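Local coordinates for protein diaminopimelate decarboxylase (Phaeodactylum tricornutum, PDB 7JPJ) that probably decarboxylates diaminopimelate to lysine with the help of pyridoxal 5'-phosphate, working as an obligate dimer in lysine biosynthesis, at residues A[354-359]-A[402-407]; A[310-315]-A[361-366]; A[291-296]-A[385-390]. All coordinates share one frame; numbering follows the deposited sequence.

Interaction 3 pairs two strands of the mixed beta sheet; interaction 2 starts on the neighbouring strand 308-312, and interaction 1 holds the loop with Cys357, the predicted proton donor. The centres of interactions 2 and 3 lie 10 Å apart. They are joined by a probable hydrogen bond between Lys311 O and Gln296 N (3.0 Å), and Met363 CE packs on Met389 SD. Interactions 1 and 2 have centres 11 Å apart and share two probable backbone bonds: His355 N to Ala314 O and Gly354 N to Asp361 O, each 2.9 Å. The side chain of Asp361 is about 8 Å from that of Cys357, whereas that of Met389 is about 13 Å from bound D-lysine.

Interaction 1 of 3, residues A[354-359]-A[402-407]; sequences GHCCES and KNYNSF
The imidazole of His355 lies flat on the phenyl ring of Phe407, the ring centroids 3.6 Å apart and the planes only 10° from parallel. Tracing His355 outward, CB reaches only the far corner of the phenyl, CZ, at 4.2 Å. His355 CG then sits above Phe407 CE2, with His355 CD2 also near that atom; ND1 comes over Phe407 CZ, His355 CE1 hangs above Phe407 CG and CD2, and His355 NE2 is 3.5 Å from Phe407 CD2, so the whole imidazole is matched by one face of Phe407. CG of His355 stands between its own backbone N and carbonyl carbon (chi1 61°), which directs the ring across the gap. Its edge nitrogens are fixed by Thr317 at NE2 and Glu105 of the second subunit at ND1.

The same loop carries the Cys-Glu-Ser sequence familiar from diaminopimelate decarboxylases, with Cys357, the predicted proton donor, at the centre of an inverse gamma turn. Its backbone N donates to Asn405 OD1 at 3.1 Å, nearly straight (175°), although the N-H arrives from above the carbonyl plane. Asn405 turns its ND2 over the centre of the Tyr404 ring. Tyr404 OH donates to Glu358 OE1 at 2.6 Å, meeting the carboxylate from above its plane, while the two side chains cross at about a right angle. Cys356 SG makes an oblique sulfur-aromatic contact with Tyr404, 3.9 Å from CD2.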
loop_
_atom_site.group_PDB
_atom_site.type_symbol
_atom_site.label_atom_id
_atom_site.label_comp_id
_atom_site.label_asym_id
_atom_site.label_seq_id
_atom_site.Cartn_x
_atom_site.Cartn_y
_atom_site.Cartn_z
ATOM N N GLY A 354 7.266 5.816 11.149
ATOM C CA GLY A 354 8.016 4.917 10.300
ATOM C C GLY A 354 9.227 5.576 9.657
ATOM O O GLY A 354 9.425 6.787 9.728
ATOM N N HIS A 355 10.039 4.742 9.005
ATOM C CA HIS A 355 11.287 5.196 8.406
ATOM C C HIS A 355 11.113 5.802 7.018
ATOM O O HIS A 355 12.094 6.303 6.457
ATOM C CB HIS A 355 12.292 4.037 8.342
ATOM C CG HIS A 355 11.834 2.875 7.513
ATOM N ND1 HIS A 355 12.655 1.808 7.215
ATOM C CD2 HIS A 355 10.643 2.607 6.926
ATOM C CE1 HIS A 355 11.990 0.936 6.479
ATOM N NE2 HIS A 355 10.767 1.397 6.288
ATOM N N CYS A 356 9.912 5.775 6.446
ATOM C CA CYS A 356 9.704 6.352 5.124
ATOM C C CYS A 356 9.634 7.869 5.209
ATOM O O CYS A 356 9.041 8.429 6.133
ATOM C CB CYS A 356 8.424 5.813 4.486
ATOM S SG CYS A 356 8.421 4.040 4.215
ATOM N N CYS A 357 10.241 8.533 4.228
ATOM C CA CYS A 357 10.210 9.993 4.148
ATOM C C CYS A 357 8.843 10.423 3.613
ATOM O O CYS A 357 8.683 10.859 2.471
ATOM C CB CYS A 357 11.352 10.501 3.278
ATOM S SG CYS A 357 11.567 12.294 3.301
ATOM N N GLU A 358 7.836 10.279 4.472
ATOM C CA GLU A 358 6.463 10.605 4.108
ATOM C C GLU A 358 5.688 10.946 5.371
ATOM O O GLU A 358 5.774 10.215 6.362
ATOM C CB GLU A 358 5.802 9.440 3.370
ATOM C CG GLU A 358 4.308 9.596 3.183
ATOM C CD GLU A 358 3.880 9.344 1.753
ATOM O OE1 GLU A 358 4.679 9.633 0.835
ATOM O OE2 GLU A 358 2.747 8.852 1.552
ATOM N N SER A 359 4.933 12.048 5.330
ATOM C CA SER A 359 4.244 12.512 6.531
ATOM C C SER A 359 3.233 11.492 7.036
ATOM O O SER A 359 3.019 11.379 8.250
ATOM C CB SER A 359 3.557 13.852 6.263
ATOM O OG SER A 359 3.098 13.938 4.927
ATOM N N LYS A 402 5.771 -2.404 -0.045
ATOM C CA LYS A 402 7.159 -2.837 -0.085
ATOM C C LYS A 402 7.921 -2.078 -1.166
ATOM O O LYS A 402 7.361 -1.685 -2.194
ATOM C CB LYS A 402 7.239 -4.343 -0.342
ATOM C CG LYS A 402 6.778 -4.757 -1.731
ATOM C CD LYS A 402 6.847 -6.261 -1.930
ATOM C CE LYS A 402 5.583 -6.935 -1.434
ATOM N NZ LYS A 402 5.546 -8.381 -1.791
ATOM N N ASN A 403 9.208 -1.852 -0.908
ATOM C CA ASN A 403 10.166 -1.211 -1.804
ATOM C C ASN A 403 9.908 0.281 -1.993
ATOM O O ASN A 403 10.640 0.927 -2.754
ATOM C CB ASN A 403 10.226 -1.903 -3.174
ATOM C CG ASN A 403 10.487 -3.395 -3.058
ATOM O OD1 ASN A 403 9.907 -4.200 -3.786
ATOM N ND2 ASN A 403 11.360 -3.771 -2.132
ATOM N N TYR A 404 8.901 0.851 -1.334
ATOM C CA TYR A 404 8.803 2.301 -1.238
ATOM C C TYR A 404 10.020 2.841 -0.500
ATOM O O TYR A 404 10.457 2.268 0.504
ATOM C CB TYR A 404 7.518 2.693 -0.508
ATOM C CG TYR A 404 7.286 4.183 -0.400
ATOM C CD1 TYR A 404 7.580 5.031 -1.461
ATOM C CD2 TYR A 404 6.767 4.742 0.762
ATOM C CE1 TYR A 404 7.366 6.392 -1.368
ATOM C CE2 TYR A 404 6.548 6.104 0.863
ATOM C CZ TYR A 404 6.852 6.924 -0.206
ATOM O OH TYR A 404 6.639 8.281 -0.113
ATOM N N ASN A 405 10.578 3.942 -1.009
ATOM C CA ASN A 405 11.864 4.474 -0.553
ATOM C C ASN A 405 13.001 3.490 -0.802
ATOM O O ASN A 405 14.088 3.636 -0.231
ATOM C CB ASN A 405 11.829 4.864 0.932
ATOM C CG ASN A 405 11.178 6.209 1.173
ATOM O OD1 ASN A 405 11.710 7.043 1.906
ATOM N ND2 ASN A 405 10.021 6.429 0.561
ATOM N N SER A 406 12.744 2.480 -1.636
ATOM C CA SER A 406 13.694 1.431 -2.008
ATOM C C SER A 406 14.116 0.566 -0.823
ATOM O O SER A 406 15.181 -0.057 -0.855
ATOM C CB SER A 406 14.927 2.021 -2.703
ATOM O OG SER A 406 14.624 2.383 -4.040
ATOM N N PHE A 407 13.299 0.498 0.223
ATOM C CA PHE A 407 13.613 -0.379 1.342
ATOM C C PHE A 407 13.357 -1.834 0.950
ATOM O O PHE A 407 12.343 -2.138 0.312
ATOM C CB PHE A 407 12.780 -0.010 2.573
ATOM C CG PHE A 407 13.314 1.169 3.340
ATOM C CD1 PHE A 407 14.559 1.113 3.948
ATOM C CD2 PHE A 407 12.571 2.334 3.451
ATOM C CE1 PHE A 407 15.052 2.198 4.653
ATOM C CE2 PHE A 407 13.058 3.421 4.154
ATOM C CZ PHE A 407 14.300 3.352 4.755
#

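Interaction 2 of 3, residues A[310-315]-A[361-366]; sequences LKLDAG and DLMTPA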
loop_
_atom_site.group_PDB
_atom_site.type_symbol
_atom_site.label_atom_id
_atom_site.label_comp_id
_atom_site.label_asym_id
_atom_site.label_seq_id
_atom_site.Cartn_x
_atom_site.Cartn_y
_atom_site.Cartn_z
ATOM N N LEU A 310 9.160 8.167 18.487
ATOM C CA LEU A 310 10.005 6.995 18.306
ATOM C C LEU A 310 10.034 6.648 16.822
ATOM O O LEU A 310 8.994 6.329 16.236
ATOM C CB LEU A 310 9.486 5.809 19.117
ATOM C CG LEU A 310 9.546 5.875 20.643
ATOM C CD1 LEU A 310 9.173 4.525 21.220
ATOM C CD2 LEU A 310 10.923 6.297 21.121
ATOM N N LYS A 311 11.216 6.714 16.218
ATOM C CA LYS A 311 11.393 6.426 14.801
ATOM C C LYS A 311 11.957 5.018 14.650
ATOM O O LYS A 311 13.018 4.706 15.200
ATOM C CB LYS A 311 12.320 7.450 14.146
ATOM C CG LYS A 311 12.007 8.896 14.512
ATOM C CD LYS A 311 13.129 9.835 14.099
ATOM C CE LYS A 311 12.741 10.675 12.900
ATOM N NZ LYS A 311 13.846 11.583 12.480
ATOM N N LEU A 312 11.249 4.178 13.902
ATOM C CA LEU A 312 11.651 2.797 13.687
ATOM C C LEU A 312 12.458 2.661 12.399
ATOM O O LEU A 312 12.625 3.614 11.633
ATOM C CB LEU A 312 10.426 1.884 13.625
ATOM C CG LEU A 312 9.336 2.044 14.683
ATOM C CD1 LEU A 312 8.119 1.227 14.284
ATOM C CD2 LEU A 312 9.844 1.620 16.052
ATOM N N ASP A 313 12.964 1.449 12.164
ATOM C CA ASP A 313 13.542 1.080 10.878
ATOM C C ASP A 313 12.545 0.322 10.008
ATOM O O ASP A 313 12.938 -0.497 9.171
ATOM C CB ASP A 313 14.827 0.268 11.068
ATOM C CG ASP A 313 14.602 -1.045 11.806
ATOM O OD1 ASP A 313 13.485 -1.281 12.313
ATOM O OD2 ASP A 313 15.563 -1.843 11.883
ATOM N N ALA A 314 11.254 0.585 10.204
ATOM C CA ALA A 314 10.185 -0.037 9.440
ATOM C C ALA A 314 9.061 0.979 9.293
ATOM O O ALA A 314 9.148 2.104 9.789
ATOM C CB ALA A 314 9.699 -1.319 10.121
ATOM N N GLY A 315 7.997 0.580 8.604
ATOM C CA GLY A 315 6.866 1.481 8.439
ATOM C C GLY A 315 5.824 0.909 7.501
ATOM O O GLY A 315 5.631 -0.310 7.432
ATOM N N ASP A 361 3.445 8.287 7.196
ATOM C CA ASP A 361 4.019 7.046 7.722
ATOM C C ASP A 361 3.955 7.055 9.252
ATOM O O ASP A 361 4.961 7.133 9.961
ATOM C CB ASP A 361 5.444 6.857 7.224
ATOM C CG ASP A 361 5.955 5.448 7.461
ATOM O OD1 ASP A 361 5.155 4.592 7.901
ATOM O OD2 ASP A 361 7.153 5.194 7.214
ATOM N N LEU A 362 2.733 6.947 9.757
ATOM C CA LEU A 362 2.456 7.002 11.183
ATOM C C LEU A 362 2.043 5.619 11.667
ATOM O O LEU A 362 1.221 4.953 11.027
ATOM C CB LEU A 362 1.362 8.034 11.469
ATOM C CG LEU A 362 0.804 8.164 12.882
ATOM C CD1 LEU A 362 1.927 8.399 13.871
ATOM C CD2 LEU A 362 -0.199 9.299 12.923
ATOM N N MET A 363 2.616 5.184 12.790
ATOM C CA MET A 363 2.344 3.860 13.337
ATOM C C MET A 363 1.394 3.880 14.527
ATOM O O MET A 363 0.920 2.814 14.934
ATOM C CB MET A 363 3.655 3.179 13.747
ATOM C CG MET A 363 4.537 2.784 12.575
ATOM S SD MET A 363 3.666 1.770 11.364
ATOM C CE MET A 363 4.714 0.315 11.305
ATOM N N THR A 364 1.107 5.049 15.098
ATOM C CA THR A 364 0.171 5.186 16.214
ATOM C C THR A 364 -0.855 6.259 15.873
ATOM O O THR A 364 -0.794 7.380 16.393
ATOM C CB THR A 364 0.899 5.534 17.513
ATOM O OG1 THR A 364 1.796 6.628 17.282
ATOM C CG2 THR A 364 1.679 4.339 18.025
ATOM N N PRO A 365 -1.815 5.951 15.007
ATOM C CA PRO A 365 -2.824 6.944 14.635
ATOM C C PRO A 365 -4.025 6.932 15.572
ATOM O O PRO A 365 -4.239 6.005 16.358
ATOM C CB PRO A 365 -3.233 6.496 13.225
ATOM C CG PRO A 365 -3.103 5.010 13.279
ATOM C CD PRO A 365 -1.970 4.699 14.242
ATOM N N ALA A 366 -4.811 7.998 15.473
ATOM C CA ALA A 366 -6.083 8.039 16.175
ATOM C C ALA A 366 -7.009 6.969 15.603
ATOM O O ALA A 366 -7.005 6.733 14.389
ATOM C CB ALA A 366 -6.725 9.421 16.052
#
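Met363 and Asp361 both reach Gly315, one with a methyl group and the other with a carboxylate, in a buried contact that hides 177 Å² summed over both segments.

The apolar part rests on Met363. Its CG sits beside the CD1 methyl of Leu312 at 4.3 Å, and the chain then bends at chi2 (-54°) and again at chi3. This doubling back brings CE to 3.8 Å from Gly315 CA, so the thioether spans the distance between Leu312 and Gly315. Leu312 also packs on Leu387 and Val352, so the patch lies against strands 386-390 and 347-353 of the mixed sheet, in the beta domain that accompanies the barrel in fold-type III decarboxylases.

The polar part belongs to Asp361. With CG anti to the backbone N (chi1 -166°), the carboxylate projects over Gly315, OD1 lying 3.6 Å and OD2 3.9 Å from its CA; the glycine has no CB on the side that OD2 approaches. These are van der Waals contacts, and the bonds of the carboxylate go to main-chain donors close by: OD1 accepts from Met316 N and OD2 from Cys356 N.

Replacing Asp361 with an alanine would probably deprive both of those N-H groups of their acceptor and open a gap above Gly315.

One buried carboxylate therefore bridges the chain following strand 308-312 and the turn leading to Cys357, and two backbone N-H groups would be expected to help stabilise its negative charge.

Interaction 3 of 3, residues A[291-296]-A[385-390]; sequences LVSKVQ and DILVMD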
loop_
_atom_site.group_PDB
_atom_site.type_symbol
_atom_site.label_atom_id
_atom_site.label_comp_id
_atom_site.label_asym_id
_atom_site.label_seq_id
_atom_site.Cartn_x
_atom_site.Cartn_y
_atom_site.Cartn_z
ATOM N N LEU A 291 5.249 -7.779 13.743
ATOM C CA LEU A 291 6.367 -7.024 13.194
ATOM C C LEU A 291 7.366 -6.713 14.302
ATOM O O LEU A 291 6.994 -6.192 15.359
ATOM C CB LEU A 291 5.876 -5.732 12.540
ATOM C CG LEU A 291 6.960 -4.750 12.086
ATOM C CD1 LEU A 291 7.717 -5.287 10.879
ATOM C CD2 LEU A 291 6.371 -3.381 11.793
ATOM N N VAL A 292 8.633 -7.036 14.060
ATOM C CA VAL A 292 9.706 -6.839 15.028
ATOM C C VAL A 292 10.685 -5.839 14.428
ATOM O O VAL A 292 11.342 -6.131 13.420
ATOM C CB VAL A 292 10.408 -8.156 15.382
ATOM C CG1 VAL A 292 11.430 -7.935 16.480
ATOM C CG2 VAL A 292 9.390 -9.200 15.800
ATOM N N SER A 293 10.787 -4.663 15.042
ATOM C CA SER A 293 11.661 -3.601 14.566
ATOM C C SER A 293 12.453 -3.025 15.732
ATOM O O SER A 293 12.210 -3.345 16.900
ATOM C CB SER A 293 10.865 -2.488 13.870
ATOM O OG SER A 293 10.067 -1.778 14.802
ATOM N N LYS A 294 13.407 -2.161 15.403
ATOM C CA LYS A 294 14.235 -1.493 16.393
ATOM C C LYS A 294 13.979 0.007 16.361
ATOM O O LYS A 294 13.657 0.579 15.315
ATOM C CB LYS A 294 15.727 -1.777 16.163
ATOM C CG LYS A 294 16.287 -2.856 17.086
ATOM C CD LYS A 294 17.729 -3.227 16.745
ATOM C CE LYS A 294 17.925 -4.742 16.722
ATOM N NZ LYS A 294 18.480 -5.266 18.006
ATOM N N VAL A 295 14.113 0.635 17.527
ATOM C CA VAL A 295 14.021 2.087 17.653
ATOM C C VAL A 295 15.374 2.656 17.235
ATOM O O VAL A 295 16.343 2.607 17.995
ATOM C CB VAL A 295 13.636 2.515 19.071
ATOM C CG1 VAL A 295 13.378 4.013 19.119
ATOM C CG2 VAL A 295 12.414 1.742 19.543
ATOM N N GLN A 296 15.450 3.190 16.018
ATOM C CA GLN A 296 16.703 3.712 15.489
ATOM C C GLN A 296 16.910 5.192 15.782
ATOM O O GLN A 296 18.021 5.693 15.575
ATOM C CB GLN A 296 16.778 3.475 13.976
ATOM C CG GLN A 296 15.562 3.958 13.206
ATOM C CD GLN A 296 15.839 5.207 12.391
ATOM O OE1 GLN A 296 16.941 5.755 12.422
ATOM N NE2 GLN A 296 14.831 5.670 11.661
ATOM N N ASP A 385 16.305 -0.322 21.406
ATOM C CA ASP A 385 15.284 -1.196 21.955
ATOM C C ASP A 385 14.369 -1.707 20.845
ATOM O O ASP A 385 14.232 -1.098 19.781
ATOM C CB ASP A 385 14.463 -0.468 23.020
ATOM C CG ASP A 385 15.232 -0.268 24.313
ATOM O OD1 ASP A 385 16.187 -1.033 24.564
ATOM O OD2 ASP A 385 14.884 0.658 25.075
ATOM N N ILE A 386 13.738 -2.843 21.111
ATOM C CA ILE A 386 12.896 -3.517 20.131
ATOM C C ILE A 386 11.455 -3.064 20.315
ATOM O O ILE A 386 10.940 -3.047 21.439
ATOM C CB ILE A 386 13.013 -5.044 20.272
ATOM C CG1 ILE A 386 14.468 -5.480 20.100
ATOM C CG2 ILE A 386 12.104 -5.747 19.281
ATOM C CD1 ILE A 386 14.748 -6.873 20.614
ATOM N N LEU A 387 10.806 -2.690 19.216
ATOM C CA LEU A 387 9.375 -2.420 19.196
ATOM C C LEU A 387 8.680 -3.559 18.465
ATOM O O LEU A 387 9.118 -3.963 17.384
ATOM C CB LEU A 387 9.067 -1.081 18.521
ATOM C CG LEU A 387 7.632 -0.566 18.688
ATOM C CD1 LEU A 387 7.618 0.937 18.913
ATOM C CD2 LEU A 387 6.764 -0.933 17.489
ATOM N N VAL A 388 7.609 -4.079 19.055
ATOM C CA VAL A 388 6.892 -5.227 18.510
ATOM C C VAL A 388 5.450 -4.816 18.259
ATOM O O VAL A 388 4.725 -4.464 19.198
ATOM C CB VAL A 388 6.959 -6.442 19.448
ATOM C CG1 VAL A 388 6.047 -7.550 18.943
ATOM C CG2 VAL A 388 8.389 -6.939 19.572
ATOM N N MET A 389 5.033 -4.862 16.996
ATOM C CA MET A 389 3.652 -4.593 16.610
ATOM C C MET A 389 2.954 -5.931 16.407
ATOM O O MET A 389 3.227 -6.640 15.432
ATOM C CB MET A 389 3.588 -3.743 15.343
ATOM C CG MET A 389 3.343 -2.264 15.597
ATOM S SD MET A 389 3.244 -1.288 14.077
ATOM C CE MET A 389 1.511 -0.833 14.072
ATOM N N ASP A 390 2.060 -6.276 17.329
ATOM C CA ASP A 390 1.356 -7.547 17.277
ATOM C C ASP A 390 0.115 -7.438 16.392
ATOM O O ASP A 390 -0.269 -6.357 15.941
ATOM C CB ASP A 390 0.978 -8.003 18.685
ATOM C CG ASP A 390 2.138 -8.648 19.419
ATOM O OD1 ASP A 390 2.836 -9.485 18.808
ATOM O OD2 ASP A 390 2.355 -8.317 20.603
#
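Asp385 O is approached by three groups of strand 289-300: Val295 N donates to it at 2.8 Å with an N-H...O angle of 167°, Lys294 CA brings a C-H to 3.4 Å, and Val295 CG2 lies against it at the same distance. From this end the strands run antiparallel. Ser293 with Leu387 and Leu291 with Met389 form hydrogen-bonded pairs, each closed by two reciprocal bonds, such as Leu387 N to Ser293 O at 2.8 Å. Val292 with Val388 and Lys294 with Ile386 are the non-hydrogen-bonded pairs between and beyond them. The N-to-C directions of segments 291-296 and 386-390 differ by 144°, a marked twist from strict antiparallel.

On the face bearing Val292, Lys294, Ile386 and Val388, Val292 CG1 meets Ile386 CG2 at 3.6 Å, the two side chains crossing obliquely. CG1 of Val292 is placed there by lying anti to its backbone N (chi1 -175°). Helix 14-24 packs on this face through Ala17 and Ile21. The other face sets Leu291 CB against Met389 CB at 4.1 Å, with Leu387 packed on Ile331 and Ile333.

This is the ladder between strands 289-300 and 386-390 in the mixed beta domain of a fold-type III decarboxylase. Five backbone bonds fix its antiparallel register, and the side chains flanking them are mostly aliphatic and buried.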